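Local coordinates for bifunctional protein PutA (Bdellovibrio bacteriovorus, PDB 5UR2) that probably oxidises proline to glutamate in two steps, a flavin-dependent proline dehydrogenase reaction followed by NAD+-dependent oxidation of glutamate semialdehyde, at residues D183-G188 with F347-F352; K135-F140 with T392-G397. One frame throughout, in Å; residues are numbered along the deposited sequence.

Contact 1 of 2, residues D183-G188 with F347-F352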
# COMPACT_ATOMS: atom_id res chain seq x y z
N ASP B 183 27.89 45.19 46.29
CA ASP B 183 27.96 44.51 47.58
C ASP B 183 26.90 45.00 48.56
O ASP B 183 26.90 44.57 49.71
CB ASP B 183 29.35 44.68 48.21
CG ASP B 183 30.47 44.05 47.38
OD1 ASP B 183 30.18 43.17 46.56
OD2 ASP B 183 31.64 44.44 47.57
N ARG B 184 26.01 45.90 48.14
CA ARG B 184 24.96 46.45 48.99
C ARG B 184 23.71 46.67 48.15
O ARG B 184 23.80 47.04 46.99
CB ARG B 184 25.38 47.80 49.60
CG ARG B 184 26.73 47.81 50.30
CD ARG B 184 26.95 49.12 51.05
NE ARG B 184 25.95 49.30 52.09
CZ ARG B 184 26.04 48.79 53.32
NH1 ARG B 184 27.10 48.06 53.65
NH2 ARG B 184 25.07 49.00 54.20
N ASP B 185 22.54 46.50 48.78
CA ASP B 185 21.28 46.95 48.20
C ASP B 185 20.73 48.09 49.07
O ASP B 185 21.49 48.76 49.79
CB ASP B 185 20.30 45.78 48.04
CG ASP B 185 19.80 45.21 49.36
OD1 ASP B 185 20.24 45.65 50.44
OD2 ASP B 185 18.94 44.29 49.32
N HIS B 186 19.42 48.32 48.99
CA HIS B 186 18.82 49.40 49.75
C HIS B 186 18.62 49.07 51.23
O HIS B 186 18.35 49.98 52.01
CB HIS B 186 17.48 49.80 49.13
CG HIS B 186 16.43 48.73 49.21
ND1 HIS B 186 16.66 47.42 48.86
CD2 HIS B 186 15.13 48.79 49.60
CE1 HIS B 186 15.56 46.71 49.03
NE2 HIS B 186 14.62 47.52 49.48
N GLU B 187 18.75 47.81 51.63
CA GLU B 187 18.52 47.44 53.02
C GLU B 187 19.81 47.21 53.80
O GLU B 187 19.81 47.38 55.03
CB GLU B 187 17.66 46.17 53.12
CG GLU B 187 16.17 46.38 52.86
CD GLU B 187 15.40 45.06 52.74
OE1 GLU B 187 14.18 45.10 52.48
OE2 GLU B 187 16.03 43.98 52.89
N GLY B 188 20.90 46.83 53.13
CA GLY B 188 22.14 46.58 53.85
C GLY B 188 23.14 45.84 52.99
O GLY B 188 23.15 45.97 51.76
N PHE B 347 8.14 41.29 50.41
CA PHE B 347 8.15 39.89 50.82
C PHE B 347 9.10 39.02 50.02
O PHE B 347 9.55 37.98 50.52
CB PHE B 347 6.75 39.28 50.68
CG PHE B 347 5.68 40.00 51.45
CD1 PHE B 347 5.66 39.96 52.83
CD2 PHE B 347 4.70 40.72 50.79
CE1 PHE B 347 4.67 40.61 53.55
CE2 PHE B 347 3.71 41.38 51.50
CZ PHE B 347 3.69 41.33 52.88
N ILE B 348 9.37 39.39 48.77
CA ILE B 348 10.08 38.52 47.83
C ILE B 348 10.89 39.42 46.91
O ILE B 348 10.43 40.49 46.51
CB ILE B 348 9.07 37.62 47.09
CG1 ILE B 348 9.75 36.48 46.33
CG2 ILE B 348 8.09 38.46 46.23
CD1 ILE B 348 8.74 35.44 45.81
N ARG B 349 12.11 38.99 46.58
CA ARG B 349 13.05 39.88 45.88
C ARG B 349 13.26 39.39 44.45
O ARG B 349 13.72 38.26 44.24
CB ARG B 349 14.38 39.97 46.63
CG ARG B 349 14.27 40.62 48.01
CD ARG B 349 13.92 42.13 47.94
NE ARG B 349 14.96 42.92 47.27
CZ ARG B 349 16.07 43.37 47.86
NH1 ARG B 349 16.28 43.12 49.15
NH2 ARG B 349 16.96 44.06 47.17
N PRO B 350 12.88 40.18 43.45
CA PRO B 350 13.15 39.78 42.07
C PRO B 350 14.56 40.15 41.63
O PRO B 350 15.11 41.18 42.03
CB PRO B 350 12.11 40.58 41.27
CG PRO B 350 11.98 41.86 42.09
CD PRO B 350 12.12 41.44 43.53
N ALA B 351 15.13 39.28 40.80
CA ALA B 351 16.30 39.61 40.00
C ALA B 351 15.93 39.34 38.55
O ALA B 351 15.34 38.30 38.25
CB ALA B 351 17.52 38.80 40.45
N PHE B 352 16.25 40.28 37.66
CA PHE B 352 15.78 40.24 36.27
C PHE B 352 16.91 39.77 35.36
O PHE B 352 17.87 40.51 35.11
CB PHE B 352 15.24 41.60 35.85
CG PHE B 352 14.02 42.01 36.62
CD1 PHE B 352 12.95 41.15 36.72
CD2 PHE B 352 13.98 43.22 37.28
CE1 PHE B 352 11.83 41.50 37.45
CE2 PHE B 352 12.85 43.58 38.01
CZ PHE B 352 11.78 42.72 38.10
O HOH W 1 14.73 41.39 51.20
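The guanidinium of R349 meets H186 on one face and D185 at its edge. CE1 of H186 sits 3.4 Å above the guanidinium plane, offset toward the rim, and the imidazole stands nearly upright on it, the two planes 86° apart. It is thus the edge of the ring that looks onto the flat cation, while one face of the imidazole is covered over its centre by CG of E187. At the guanidinium edge, OD2 of D185 lies close to the plane and takes hydrogen bonds from both NH1 and NH2 of R349, each 2.9 Å long and bent to 145°. This is an end-on salt bridge in which two nitrogens converge on a single oxygen from the same face of the carboxylate; NH1 comes nearly along the C-O axis, NH2 from the anti side, somewhat tilted out of the carboxylate plane.

The other oxygen, OD1, turns back into its own loop. It accepts from E187 N at 2.9 Å, well above the carboxylate plane, and from G188 N at 3.0 Å, the first an Asx turn, the second extending it to an Asx motif. With CG between backbone N and carbonyl carbon (chi1 68°), D185 turns OD1 to these N-H groups and OD2 toward R349. E187 adds a long, looser ion pair, OE2 to NH1 of R349 at 3.8 Å, and a water accepts from NH1 at 3.1 Å. The poorly ordered E187 is exposed and probably contributes less than D185.

R349 lies on barrel strand 349-353, pairing with strand 298-302, and its NH2 also bonds to the carbonyl of A376. The R349 side chain bends at chi2 and chi3 on its way to the loop linking helix 180-183 to strand 194-197, tying that loop to the N-terminal end of the barrel strands.

Contact 2 of 2, residues K135-F140 with T392-G397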
# COMPACT_ATOMS: atom_id res chain seq x y z
N LYS B 135 36.11 44.60 39.73
CA LYS B 135 36.73 45.91 39.51
C LYS B 135 35.96 46.74 38.49
O LYS B 135 36.02 47.97 38.55
CB LYS B 135 38.19 45.75 39.06
N ASN B 136 35.21 46.10 37.59
CA ASN B 136 34.39 46.80 36.63
C ASN B 136 32.93 46.91 37.09
O ASN B 136 32.04 47.04 36.25
CB ASN B 136 34.49 46.14 35.25
CG ASN B 136 35.82 46.46 34.56
OD1 ASN B 136 36.85 45.88 34.89
ND2 ASN B 136 35.80 47.41 33.63
N LYS B 137 32.69 46.84 38.40
CA LYS B 137 31.38 47.08 39.02
C LYS B 137 30.33 46.04 38.65
O LYS B 137 29.16 46.36 38.53
CB LYS B 137 30.83 48.47 38.67
CG LYS B 137 31.73 49.66 38.92
CD LYS B 137 32.21 49.69 40.35
CE LYS B 137 32.53 51.12 40.72
NZ LYS B 137 31.26 51.92 40.72
N MET B 138 30.75 44.78 38.51
CA MET B 138 29.83 43.68 38.24
C MET B 138 30.12 42.54 39.21
O MET B 138 31.29 42.22 39.47
CB MET B 138 29.98 43.14 36.80
CG MET B 138 29.57 44.10 35.69
SD MET B 138 29.65 43.36 34.04
CE MET B 138 31.40 43.05 33.82
N THR B 139 29.07 41.90 39.71
CA THR B 139 29.26 40.72 40.54
C THR B 139 28.94 39.48 39.70
O THR B 139 28.85 39.55 38.47
CB THR B 139 28.43 40.83 41.83
OG1 THR B 139 28.61 39.64 42.61
CG2 THR B 139 26.95 41.02 41.54
N PHE B 140 28.74 38.34 40.36
CA PHE B 140 28.73 37.07 39.65
C PHE B 140 27.85 36.08 40.40
O PHE B 140 27.55 36.26 41.58
CB PHE B 140 30.15 36.50 39.51
CG PHE B 140 30.80 36.14 40.83
CD1 PHE B 140 30.56 34.89 41.43
CD2 PHE B 140 31.61 37.05 41.50
CE1 PHE B 140 31.14 34.56 42.65
CE2 PHE B 140 32.20 36.73 42.73
CZ PHE B 140 31.97 35.49 43.30
N THR B 392 26.37 49.36 29.65
CA THR B 392 25.44 50.48 29.78
C THR B 392 24.63 50.40 31.07
O THR B 392 24.48 51.39 31.78
CB THR B 392 24.52 50.54 28.56
OG1 THR B 392 25.29 50.81 27.38
CG2 THR B 392 23.47 51.63 28.72
N ILE B 393 24.11 49.21 31.39
CA ILE B 393 23.34 49.02 32.62
C ILE B 393 24.17 49.41 33.84
O ILE B 393 23.66 50.03 34.78
CB ILE B 393 22.86 47.56 32.75
CG1 ILE B 393 21.96 47.16 31.59
CG2 ILE B 393 22.14 47.37 34.07
CD1 ILE B 393 20.68 47.93 31.52
N VAL B 394 25.45 49.04 33.85
CA VAL B 394 26.33 49.39 34.97
C VAL B 394 26.52 50.90 35.03
O VAL B 394 26.49 51.50 36.11
CB VAL B 394 27.67 48.64 34.85
CG1 VAL B 394 28.63 49.08 35.95
CG2 VAL B 394 27.45 47.13 34.89
N ASP B 395 26.76 51.53 33.87
CA ASP B 395 26.92 52.98 33.84
C ASP B 395 25.68 53.68 34.39
O ASP B 395 25.79 54.73 35.03
CB ASP B 395 27.19 53.48 32.42
CG ASP B 395 28.56 53.05 31.90
OD1 ASP B 395 29.46 52.76 32.72
OD2 ASP B 395 28.72 53.04 30.66
N MET B 396 24.49 53.11 34.17
CA MET B 396 23.28 53.74 34.66
C MET B 396 23.08 53.54 36.16
O MET B 396 22.07 53.99 36.70
CB MET B 396 22.07 53.20 33.88
CG MET B 396 22.09 53.70 32.44
SD MET B 396 20.94 52.86 31.35
CE MET B 396 19.36 53.42 31.99
N GLY B 397 24.02 52.86 36.82
CA GLY B 397 24.03 52.74 38.26
C GLY B 397 23.39 51.49 38.82
O GLY B 397 23.29 51.37 40.04
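What stands out is that a single side chain, V394, makes every contact with 135-140, and it does so against a helix-ending turn. Its two methyls divide the work. CG1, anti to the backbone N (chi1 175°), rests on CB of K137 at 3.6 Å and lies 4.0 Å from the carbonyl O of N136; CG2 meets CG of M138 at 3.8 Å, the two side chains crossing at about a right angle. K137 thus touches with the root of its chain, whose end leads away to a weak hydrogen bond with Q181.

K137, with positive phi (66°), is the C-prime residue of the Schellman motif that closes helix 123-135 just before the first barrel strand, 138-144. The opposing helix, 387-395, closes in the same way at G397, whose N reaches V394 O at 2.9 Å. V394 also packs on M400 of strand 400-406, the last of the barrel and the neighbour of 138-144.

Direct contact between the segments is therefore packing of methyls on methylenes and on the turn's backbone carbonyls, which implies cohesion by shape and burial; polar bridging comes from outside, through Q181, which also bonds to V394 O.

In the fold
Both contacts belong to the proline dehydrogenase barrel, at the end where its strands begin, with centres about 16 Å apart and no direct touch between them. Each mixes one buried residue with more exposed partners, so neither is a true core contact. Contact 1 joins a connecting loop to the sixth strand by charge, where a carboxylate meets the buried arginine, probably offsetting its charge. Contact 2 lies where the barrel closes, between the entry to the first strand and the helix before the last, and is apolar. Q181, on helix 180-183 just ahead of the loop in contact 1, bonds to the carbonyl of V394 and weakly to K137, linking the two neighbourhoods.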